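Heat-shock protein cognate (HSC) co-chaperone sgt12 (Aspergillus fumigatus, PDB 3SZ7) acts as a heat-shock cognate (HSC) co-chaperone that preferentially binds tail-anchored proteins bound for the endoplasmic reticulum and directs them into the GET pathway, its TPR domain binding chaperones. Local coordinates at residues 29-34 / 58-63; 46-51 / 69-74; 88-93 / 121-126. All blocks are in the same frame, centred on the assembly; numbering follows the deposited sequence.

Contact 1 of 3, residues 29-34 / 58-63; sequences KAIDLY and SGQHEK
Ile31 reaches from helix 27-40 to the turn before helix 61-74 and touches Ser58 and Gln60 with one methyl, CD1. Its chi1 of -68° sets CG1 opposite the carbonyl carbon, and a nearly extended second torsion carries CD1 outward to lie 3.8 Å from Gln60 NE2. Ser58 OG stands slightly farther from that CD1, at 4.1 Å. The two polar atoms are already engaged with each other: Gln60 NE2 donates to Ser58 OG over 2.9 Å, with an N-H...O angle of 164° and the hydroxyl oxygen close to the amide plane. Extended beyond CG, the glutamine chain is long enough to run back to the serine two residues earlier. Ser58 OG, held between backbone N and carbonyl carbon, also bonds to carbonyl oxygens of helix 45-57, at Ala54 and Tyr55, so a small hydroxyl residue suits the helix end. Gly59 follows as the C-prime residue of a Schellman motif, its positive phi well suited to glycine, and Gln60 takes the N-cap position of the next helix. Ile31 itself continues onto Ala54 and Tyr55. The contact thus joins TPR 1 to the inter-helix turn of TPR 2. Only 62 Å² is buried, and the chemistry is van der Waals contact between a methyl and polar groups that bond each other, which implies little directional preference.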
loop_
_atom_site.group_PDB
_atom_site.type_symbol
_atom_site.label_atom_id
_atom_site.label_comp_id
_atom_site.label_asym_id
_atom_site.label_seq_id
_atom_site.Cartn_x
_atom_site.Cartn_y
_atom_site.Cartn_z
ATOM N N LYS A 29 19.153 -1.347 3.359
ATOM C CA LYS A 29 19.788 -2.612 3.011
ATOM C C LYS A 29 18.776 -3.564 2.391
ATOM O O LYS A 29 19.090 -4.267 1.433
ATOM C CB LYS A 29 20.432 -3.266 4.234
ATOM C CG LYS A 29 21.713 -2.597 4.696
ATOM C CD LYS A 29 22.349 -3.369 5.841
ATOM C CE LYS A 29 23.666 -2.742 6.269
ATOM N NZ LYS A 29 24.293 -3.514 7.372
ATOM N N ALA A 30 17.567 -3.594 2.950
ATOM C CA ALA A 30 16.515 -4.459 2.424
ATOM C C ALA A 30 16.237 -4.102 0.976
ATOM O O ALA A 30 16.171 -4.972 0.108
ATOM C CB ALA A 30 15.247 -4.326 3.254
ATOM N N ILE A 31 16.077 -2.809 0.721
ATOM C CA ILE A 31 15.866 -2.323 -0.638
ATOM C C ILE A 31 16.974 -2.809 -1.572
ATOM O O ILE A 31 16.704 -3.239 -2.689
ATOM C CB ILE A 31 15.782 -0.790 -0.675
ATOM C CG1 ILE A 31 14.497 -0.318 0.018
ATOM C CG2 ILE A 31 15.838 -0.289 -2.110
ATOM C CD1 ILE A 31 14.501 1.144 0.376
ATOM N N ASP A 32 18.221 -2.751 -1.116
ATOM C CA ASP A 32 19.327 -3.178 -1.968
ATOM C C ASP A 32 19.324 -4.683 -2.217
ATOM O O ASP A 32 19.588 -5.127 -3.332
ATOM C CB ASP A 32 20.683 -2.741 -1.413
ATOM C CG ASP A 32 21.824 -3.070 -2.362
ATOM O OD1 ASP A 32 21.918 -2.419 -3.424
ATOM O OD2 ASP A 32 22.619 -3.981 -2.055
ATOM N N LEU A 33 19.017 -5.460 -1.181
ATOM C CA LEU A 33 18.979 -6.917 -1.293
ATOM C C LEU A 33 17.837 -7.415 -2.183
ATOM O O LEU A 33 18.008 -8.355 -2.963
ATOM C CB LEU A 33 18.883 -7.550 0.097
ATOM C CG LEU A 33 20.159 -7.425 0.944
ATOM C CD1 LEU A 33 19.863 -7.639 2.421
ATOM C CD2 LEU A 33 21.215 -8.404 0.450
ATOM N N TYR A 34 16.672 -6.790 -2.062
ATOM C CA TYR A 34 15.539 -7.147 -2.905
ATOM C C TYR A 34 15.841 -6.777 -4.351
ATOM O O TYR A 34 15.432 -7.473 -5.283
ATOM C CB TYR A 34 14.279 -6.409 -2.447
ATOM C CG TYR A 34 13.719 -6.871 -1.121
ATOM C CD1 TYR A 34 13.756 -8.209 -0.748
ATOM C CD2 TYR A 34 13.136 -5.964 -0.246
ATOM C CE1 TYR A 34 13.233 -8.628 0.464
ATOM C CE2 TYR A 34 12.611 -6.372 0.966
ATOM C CZ TYR A 34 12.662 -7.699 1.318
ATOM O OH TYR A 34 12.130 -8.091 2.523
ATOM N N SER A 58 10.278 3.099 4.756
ATOM C CA SER A 58 11.239 4.197 4.736
ATOM C C SER A 58 10.614 5.509 4.265
ATOM O O SER A 58 11.317 6.501 4.058
ATOM C CB SER A 58 12.440 3.836 3.862
ATOM O OG SER A 58 12.038 3.606 2.526
ATOM N N GLY A 59 9.297 5.505 4.085
ATOM C CA GLY A 59 8.563 6.708 3.737
ATOM C C GLY A 59 8.586 7.075 2.267
ATOM O O GLY A 59 8.192 8.178 1.895
ATOM N N GLN A 60 9.046 6.156 1.426
ATOM C CA GLN A 60 9.158 6.433 -0.003
ATOM C C GLN A 60 7.945 5.878 -0.730
ATOM O O GLN A 60 8.022 4.861 -1.419
ATOM C CB GLN A 60 10.443 5.824 -0.558
ATOM C CG GLN A 60 11.694 6.434 0.054
ATOM C CD GLN A 60 12.960 5.766 -0.432
ATOM O OE1 GLN A 60 13.497 6.115 -1.482
ATOM N NE2 GLN A 60 13.443 4.795 0.332
ATOM N N HIS A 61 6.818 6.558 -0.563
ATOM C CA HIS A 61 5.534 6.033 -1.007
ATOM C C HIS A 61 5.393 5.920 -2.524
ATOM O O HIS A 61 4.750 4.998 -3.017
ATOM C CB HIS A 61 4.401 6.868 -0.405
ATOM C CG HIS A 61 4.544 7.083 1.068
ATOM N ND1 HIS A 61 4.648 6.042 1.961
ATOM C CD2 HIS A 61 4.619 8.222 1.799
ATOM C CE1 HIS A 61 4.769 6.529 3.186
ATOM N NE2 HIS A 61 4.757 7.847 3.114
ATOM N N GLU A 62 5.988 6.847 -3.268
ATOM C CA GLU A 62 5.900 6.780 -4.726
ATOM C C GLU A 62 6.636 5.555 -5.253
ATOM O O GLU A 62 6.147 4.859 -6.147
ATOM C CB GLU A 62 6.436 8.056 -5.387
ATOM C CG GLU A 62 5.633 9.300 -5.040
ATOM C CD GLU A 62 5.950 10.479 -5.945
ATOM O OE1 GLU A 62 6.674 10.288 -6.945
ATOM O OE2 GLU A 62 5.470 11.598 -5.657
ATOM N N LYS A 63 7.815 5.296 -4.699
ATOM C CA LYS A 63 8.585 4.132 -5.104
ATOM C C LYS A 63 7.867 2.851 -4.696
ATOM O O LYS A 63 7.847 1.875 -5.453
ATOM C CB LYS A 63 9.997 4.170 -4.513
ATOM C CG LYS A 63 10.846 5.331 -5.021
ATOM C CD LYS A 63 12.329 5.014 -4.956
ATOM C CE LYS A 63 12.746 4.115 -6.112
ATOM N NZ LYS A 63 12.663 4.819 -7.422
#

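Contact 2 of 3, residues 46-51 / 69-74; sequences IYLSNR and ELATVV
The flat group that Leu48 meets across this contact is the peptide joining Leu70 to Ala71: methyl CD1 of Leu48 stands over one face of it, almost directly above Ala71 N at 3.7 Å. The same methyl also rests on the side chain of Leu70, 3.7 Å from its CG, with Leu70 CB and CD2 close by, so a single branch of Leu48 fits against both backbone and side chain. Two torsions explain the fit. Leu48 holds CG beside its own backbone N (chi1 -76°), whereas Leu70 swings CG opposite its N (chi1 -176°), and the two leucines approach at a slant. Ala71 points at helix 45-57, and its CB packs 4.0 Å from Leu48 CB; so small a residue lets the CA atoms of Leu48 and Ala71 come within 6.0 Å. Ser49 places OG 3.6 Å from Ala71 CB, while that hydroxyl bonds to Pro45 O one turn back, which lets a polar side chain sit in this buried, mainly apolar seam. The local axes run antiparallel at 158° and 8.7 Å apart, the helical hairpin that makes up a TPR unit, here TPR 2. A salt bridge from Arg51 NE to Asp67 OD2 also links the two helices. Among the neighbours, helix 79-91 lies against the pair, its Ala81 touching both Ser49 and Ala71, and helix 27-40 packs on helix 45-57 through Tyr47 and Asn50.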
loop_
_atom_site.group_PDB
_atom_site.type_symbol
_atom_site.label_atom_id
_atom_site.label_comp_id
_atom_site.label_asym_id
_atom_site.label_seq_id
_atom_site.Cartn_x
_atom_site.Cartn_y
_atom_site.Cartn_z
ATOM N N ILE A 46 6.712 -11.330 -6.004
ATOM C CA ILE A 46 7.048 -11.497 -4.594
ATOM C C ILE A 46 8.166 -10.546 -4.199
ATOM O O ILE A 46 8.059 -9.840 -3.199
ATOM C CB ILE A 46 7.451 -12.946 -4.255
ATOM C CG1 ILE A 46 6.252 -13.876 -4.440
ATOM C CG2 ILE A 46 7.956 -13.026 -2.825
ATOM C CD1 ILE A 46 6.563 -15.330 -4.154
ATOM N N TYR A 47 9.233 -10.522 -4.994
ATOM C CA TYR A 47 10.359 -9.633 -4.721
ATOM C C TYR A 47 9.934 -8.173 -4.835
ATOM O O TYR A 47 10.366 -7.330 -4.048
ATOM C CB TYR A 47 11.522 -9.903 -5.675
ATOM C CG TYR A 47 12.035 -11.324 -5.674
ATOM C CD1 TYR A 47 11.742 -12.195 -4.630
ATOM C CD2 TYR A 47 12.821 -11.792 -6.719
ATOM C CE1 TYR A 47 12.219 -13.502 -4.635
ATOM C CE2 TYR A 47 13.300 -13.083 -6.729
ATOM C CZ TYR A 47 12.996 -13.933 -5.690
ATOM O OH TYR A 47 13.478 -15.222 -5.713
ATOM N N LEU A 48 9.089 -7.873 -5.818
ATOM C CA LEU A 48 8.574 -6.512 -5.974
ATOM C C LEU A 48 7.758 -6.063 -4.773
ATOM O O LEU A 48 7.912 -4.936 -4.292
ATOM C CB LEU A 48 7.728 -6.380 -7.241
ATOM C CG LEU A 48 8.493 -6.298 -8.562
ATOM C CD1 LEU A 48 7.521 -6.370 -9.723
ATOM C CD2 LEU A 48 9.302 -5.012 -8.604
ATOM N N SER A 49 6.880 -6.936 -4.292
ATOM C CA SER A 49 5.998 -6.558 -3.195
ATOM C C SER A 49 6.778 -6.429 -1.897
ATOM O O SER A 49 6.447 -5.601 -1.051
ATOM C CB SER A 49 4.844 -7.543 -3.052
ATOM O OG SER A 49 4.077 -7.565 -4.246
ATOM N N ASN A 50 7.827 -7.233 -1.751
ATOM C CA ASN A 50 8.737 -7.070 -0.625
ATOM C C ASN A 50 9.506 -5.750 -0.676
ATOM O O ASN A 50 9.615 -5.060 0.330
ATOM C CB ASN A 50 9.693 -8.261 -0.502
ATOM C CG ASN A 50 9.033 -9.477 0.123
ATOM O OD1 ASN A 50 7.849 -9.452 0.463
ATOM N ND2 ASN A 50 9.794 -10.554 0.267
ATOM N N ARG A 51 10.031 -5.389 -1.843
ATOM C CA ARG A 51 10.736 -4.118 -1.961
ATOM C C ARG A 51 9.782 -2.947 -1.726
ATOM O O ARG A 51 10.175 -1.913 -1.182
ATOM C CB ARG A 51 11.452 -3.976 -3.311
ATOM C CG ARG A 51 12.470 -2.840 -3.314
ATOM C CD ARG A 51 13.343 -2.823 -4.560
ATOM N NE ARG A 51 12.562 -2.575 -5.767
ATOM C CZ ARG A 51 13.084 -2.479 -6.984
ATOM N NH1 ARG A 51 14.397 -2.604 -7.159
ATOM N NH2 ARG A 51 12.293 -2.255 -8.027
ATOM N N GLU A 69 2.518 -1.582 -8.010
ATOM C CA GLU A 69 1.770 -1.546 -9.264
ATOM C C GLU A 69 2.326 -2.547 -10.263
ATOM O O GLU A 69 1.577 -3.305 -10.875
ATOM C CB GLU A 69 1.807 -0.160 -9.888
ATOM C CG GLU A 69 0.899 0.837 -9.206
ATOM C CD GLU A 69 0.952 2.187 -9.872
ATOM O OE1 GLU A 69 2.034 2.547 -10.378
ATOM O OE2 GLU A 69 -0.085 2.884 -9.899
ATOM N N LEU A 70 3.640 -2.537 -10.436
ATOM C CA LEU A 70 4.263 -3.457 -11.377
ATOM C C LEU A 70 3.943 -4.904 -11.007
ATOM O O LEU A 70 3.664 -5.726 -11.878
ATOM C CB LEU A 70 5.775 -3.235 -11.445
ATOM C CG LEU A 70 6.457 -4.121 -12.496
ATOM C CD1 LEU A 70 5.830 -3.882 -13.862
ATOM C CD2 LEU A 70 7.958 -3.856 -12.523
ATOM N N ALA A 71 3.970 -5.208 -9.715
ATOM C CA ALA A 71 3.594 -6.543 -9.254
ATOM C C ALA A 71 2.153 -6.897 -9.620
ATOM O O ALA A 71 1.875 -8.030 -10.007
ATOM C CB ALA A 71 3.813 -6.680 -7.758
ATOM N N THR A 72 1.238 -5.937 -9.493
ATOM C CA THR A 72 -0.159 -6.185 -9.834
ATOM C C THR A 72 -0.358 -6.306 -11.338
ATOM O O THR A 72 -1.321 -6.927 -11.791
ATOM C CB THR A 72 -1.113 -5.088 -9.297
ATOM O OG1 THR A 72 -0.800 -3.829 -9.910
ATOM C CG2 THR A 72 -1.006 -4.978 -7.785
ATOM N N VAL A 73 0.545 -5.707 -12.109
ATOM C CA VAL A 73 0.468 -5.799 -13.561
ATOM C C VAL A 73 0.944 -7.176 -14.010
ATOM O O VAL A 73 0.335 -7.805 -14.875
ATOM C CB VAL A 73 1.313 -4.708 -14.255
ATOM C CG1 VAL A 73 1.380 -4.957 -15.752
ATOM C CG2 VAL A 73 0.739 -3.326 -13.963
ATOM N N VAL A 74 2.034 -7.638 -13.407
ATOM C CA VAL A 74 2.591 -8.956 -13.699
ATOM C C VAL A 74 1.683 -10.080 -13.203
ATOM O O VAL A 74 1.483 -11.082 -13.891
ATOM C CB VAL A 74 3.989 -9.112 -13.065
ATOM C CG1 VAL A 74 4.449 -10.565 -13.121
ATOM C CG2 VAL A 74 4.982 -8.193 -13.764
#

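Contact 3 of 3, residues 88-93 / 121-126; sequences ARFDMA and LETTKR
With chi1 at -174°, Phe90 carries CG opposite its backbone N and extends its ring to Thr123 and Thr124, while both threonines hold OG1 beside the backbone N and CG2 opposite it. In this TPR superhelix of packed helices, the contact joins the C-terminal end of helix 79-91, in TPR 3, to helix 115-133, the last helix of the chain. Thr124 OG1 comes to the ring's edge, near its plane, 3.4 Å from Phe90 CD2. Thr123 meets the far end of the ring with its methyl instead: CG2 lies 3.8 Å from Phe90 CZ and equally near CE2, approaching obliquely, its side chain at about a right angle to that of Phe90. Threonine suits both sites because it offers either a methyl or a hydroxyl, and because the hydroxyl can be satisfied within its own helix. Thr123 OG1 bonds to Arg119 O and Thr124 OG1 to Gly120 O, so each hydroxyl has a partner, that of Thr124 even though it lies at the ring's edge. Phenylalanine is broad enough to bridge the two segments, whose nearest CA atoms, those of Phe90 and Thr124, are 7.3 Å apart. Its ring also makes an edge-to-face contact with Tyr95, and Thr124 touches Lys99 and Tyr102 of the intervening helix 95-109. Ala93, with positive phi, is the C-prime residue of the Schellman motif that ends helix 79-91. On helix 115-133, Arg126 forms a salt bridge to Glu122 one turn earlier: NH1 and NH2 both grip OE2, from opposite faces of the carboxylate plane, and Arg126 NH2 to Glu122 OE2 measures 2.8 Å.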
loop_
_atom_site.group_PDB
_atom_site.type_symbol
_atom_site.label_atom_id
_atom_site.label_comp_id
_atom_site.label_asym_id
_atom_site.label_seq_id
_atom_site.Cartn_x
_atom_site.Cartn_y
_atom_site.Cartn_z
ATOM N N ALA A 88 0.379 2.173 -0.031
ATOM C CA ALA A 88 1.202 3.200 -0.649
ATOM C C ALA A 88 0.348 4.364 -1.150
ATOM O O ALA A 88 0.695 5.531 -0.950
ATOM C CB ALA A 88 2.057 2.609 -1.782
ATOM N N ARG A 89 -0.769 4.056 -1.797
ATOM C CA ARG A 89 -1.651 5.118 -2.287
ATOM C C ARG A 89 -2.293 5.875 -1.128
ATOM O O ARG A 89 -2.445 7.094 -1.181
ATOM C CB ARG A 89 -2.721 4.547 -3.215
ATOM C CG ARG A 89 -2.162 4.061 -4.556
ATOM C CD ARG A 89 -3.261 3.541 -5.474
ATOM N NE ARG A 89 -2.760 3.227 -6.812
ATOM C CZ ARG A 89 -3.456 2.553 -7.723
ATOM N NH1 ARG A 89 -4.677 2.121 -7.434
ATOM N NH2 ARG A 89 -2.934 2.304 -8.920
ATOM N N PHE A 90 -2.659 5.145 -0.080
ATOM C CA PHE A 90 -3.241 5.764 1.103
ATOM C C PHE A 90 -2.263 6.780 1.677
ATOM O O PHE A 90 -2.648 7.899 2.031
ATOM C CB PHE A 90 -3.573 4.686 2.142
ATOM C CG PHE A 90 -4.313 5.203 3.341
ATOM C CD1 PHE A 90 -3.635 5.830 4.377
ATOM C CD2 PHE A 90 -5.684 5.054 3.435
ATOM C CE1 PHE A 90 -4.322 6.301 5.479
ATOM C CE2 PHE A 90 -6.380 5.528 4.535
ATOM C CZ PHE A 90 -5.693 6.147 5.561
ATOM N N ASP A 91 -0.987 6.398 1.734
ATOM C CA ASP A 91 0.055 7.252 2.299
ATOM C C ASP A 91 0.394 8.431 1.382
ATOM O O ASP A 91 1.043 9.394 1.800
ATOM C CB ASP A 91 1.310 6.431 2.611
ATOM C CG ASP A 91 1.106 5.473 3.777
ATOM O OD1 ASP A 91 0.188 5.706 4.596
ATOM O OD2 ASP A 91 1.873 4.490 3.881
ATOM N N MET A 92 -0.053 8.358 0.132
ATOM C CA MET A 92 0.070 9.497 -0.778
ATOM C C MET A 92 -1.210 10.337 -0.807
ATOM O O MET A 92 -1.338 11.253 -1.617
ATOM C CB MET A 92 0.429 9.028 -2.195
ATOM C CG MET A 92 1.802 8.398 -2.302
ATOM S SD MET A 92 2.300 8.035 -3.997
ATOM C CE MET A 92 1.129 6.760 -4.435
ATOM N N ALA A 93 -2.152 10.022 0.078
ATOM C CA ALA A 93 -3.455 10.700 0.107
ATOM C C ALA A 93 -4.242 10.514 -1.197
ATOM O O ALA A 93 -5.103 11.327 -1.545
ATOM C CB ALA A 93 -3.290 12.198 0.440
ATOM N N LEU A 121 -9.579 -1.097 3.584
ATOM C CA LEU A 121 -10.716 -0.628 2.794
ATOM C C LEU A 121 -11.681 0.172 3.661
ATOM O O LEU A 121 -12.183 1.221 3.250
ATOM C CB LEU A 121 -11.437 -1.807 2.132
ATOM C CG LEU A 121 -12.639 -1.451 1.249
ATOM C CD1 LEU A 121 -12.222 -0.477 0.151
ATOM C CD2 LEU A 121 -13.276 -2.704 0.643
ATOM N N GLU A 122 -11.930 -0.318 4.870
ATOM C CA GLU A 122 -12.834 0.368 5.783
ATOM C C GLU A 122 -12.318 1.771 6.094
ATOM O O GLU A 122 -13.063 2.753 6.034
ATOM C CB GLU A 122 -12.978 -0.416 7.089
ATOM C CG GLU A 122 -13.758 0.347 8.152
ATOM C CD GLU A 122 -13.710 -0.311 9.520
ATOM O OE1 GLU A 122 -13.562 -1.549 9.591
ATOM O OE2 GLU A 122 -13.821 0.419 10.526
ATOM N N THR A 123 -11.037 1.858 6.438
ATOM C CA THR A 123 -10.424 3.135 6.795
ATOM C C THR A 123 -10.395 4.104 5.613
ATOM O O THR A 123 -10.655 5.297 5.781
ATOM C CB THR A 123 -9.008 2.929 7.357
ATOM O OG1 THR A 123 -9.100 2.252 8.615
ATOM C CG2 THR A 123 -8.309 4.262 7.561
ATOM N N THR A 124 -10.092 3.590 4.423
ATOM C CA THR A 124 -10.105 4.409 3.212
ATOM C C THR A 124 -11.507 4.945 2.910
ATOM O O THR A 124 -11.683 6.128 2.602
ATOM C CB THR A 124 -9.595 3.609 2.001
ATOM O OG1 THR A 124 -8.274 3.131 2.277
ATOM C CG2 THR A 124 -9.559 4.488 0.751
ATOM N N LYS A 125 -12.512 4.083 3.000
ATOM C CA LYS A 125 -13.880 4.527 2.752
ATOM C C LYS A 125 -14.301 5.587 3.765
ATOM O O LYS A 125 -15.037 6.515 3.435
ATOM C CB LYS A 125 -14.857 3.358 2.828
ATOM C CG LYS A 125 -14.804 2.394 1.663
ATOM C CD LYS A 125 -15.817 1.273 1.880
ATOM C CE LYS A 125 -15.835 0.297 0.718
ATOM N NZ LYS A 125 -16.886 -0.733 0.919
ATOM N N ARG A 126 -13.860 5.426 5.007
ATOM C CA ARG A 126 -14.244 6.372 6.037
ATOM C C ARG A 126 -13.632 7.735 5.740
ATOM O O ARG A 126 -14.266 8.766 5.975
ATOM C CB ARG A 126 -13.834 5.871 7.422
ATOM C CG ARG A 126 -14.235 6.796 8.556
ATOM C CD ARG A 126 -13.987 6.150 9.917
ATOM N NE ARG A 126 -14.853 4.994 10.123
ATOM C CZ ARG A 126 -14.426 3.737 10.208
ATOM N NH1 ARG A 126 -13.130 3.463 10.123
ATOM N NH2 ARG A 126 -15.299 2.754 10.392
#

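From the N terminus, helix 27-40 opens contact 1, and the chain passes through helix 45-57 before the turn at 58-63 closes it. Contact 2 opens within that loop, at 46-51, and closes at 69-74, beyond its end, so the two cross. Contact 1 ties TPR 1 to TPR 2; contact 2 closes the hairpin of TPR 2. Contact 3 follows in series, its loop running from helix 79-91 through helix 95-109 to helix 115-133, and ties TPR 3 to the C-terminal helix. The three also touch directly: Tyr34 packs on Asn50 between contacts 1 and 2, His61 on Asp91 and Met92 between contacts 1 and 3, and a Glu69-Arg89 salt bridge joins contacts 2 and 3.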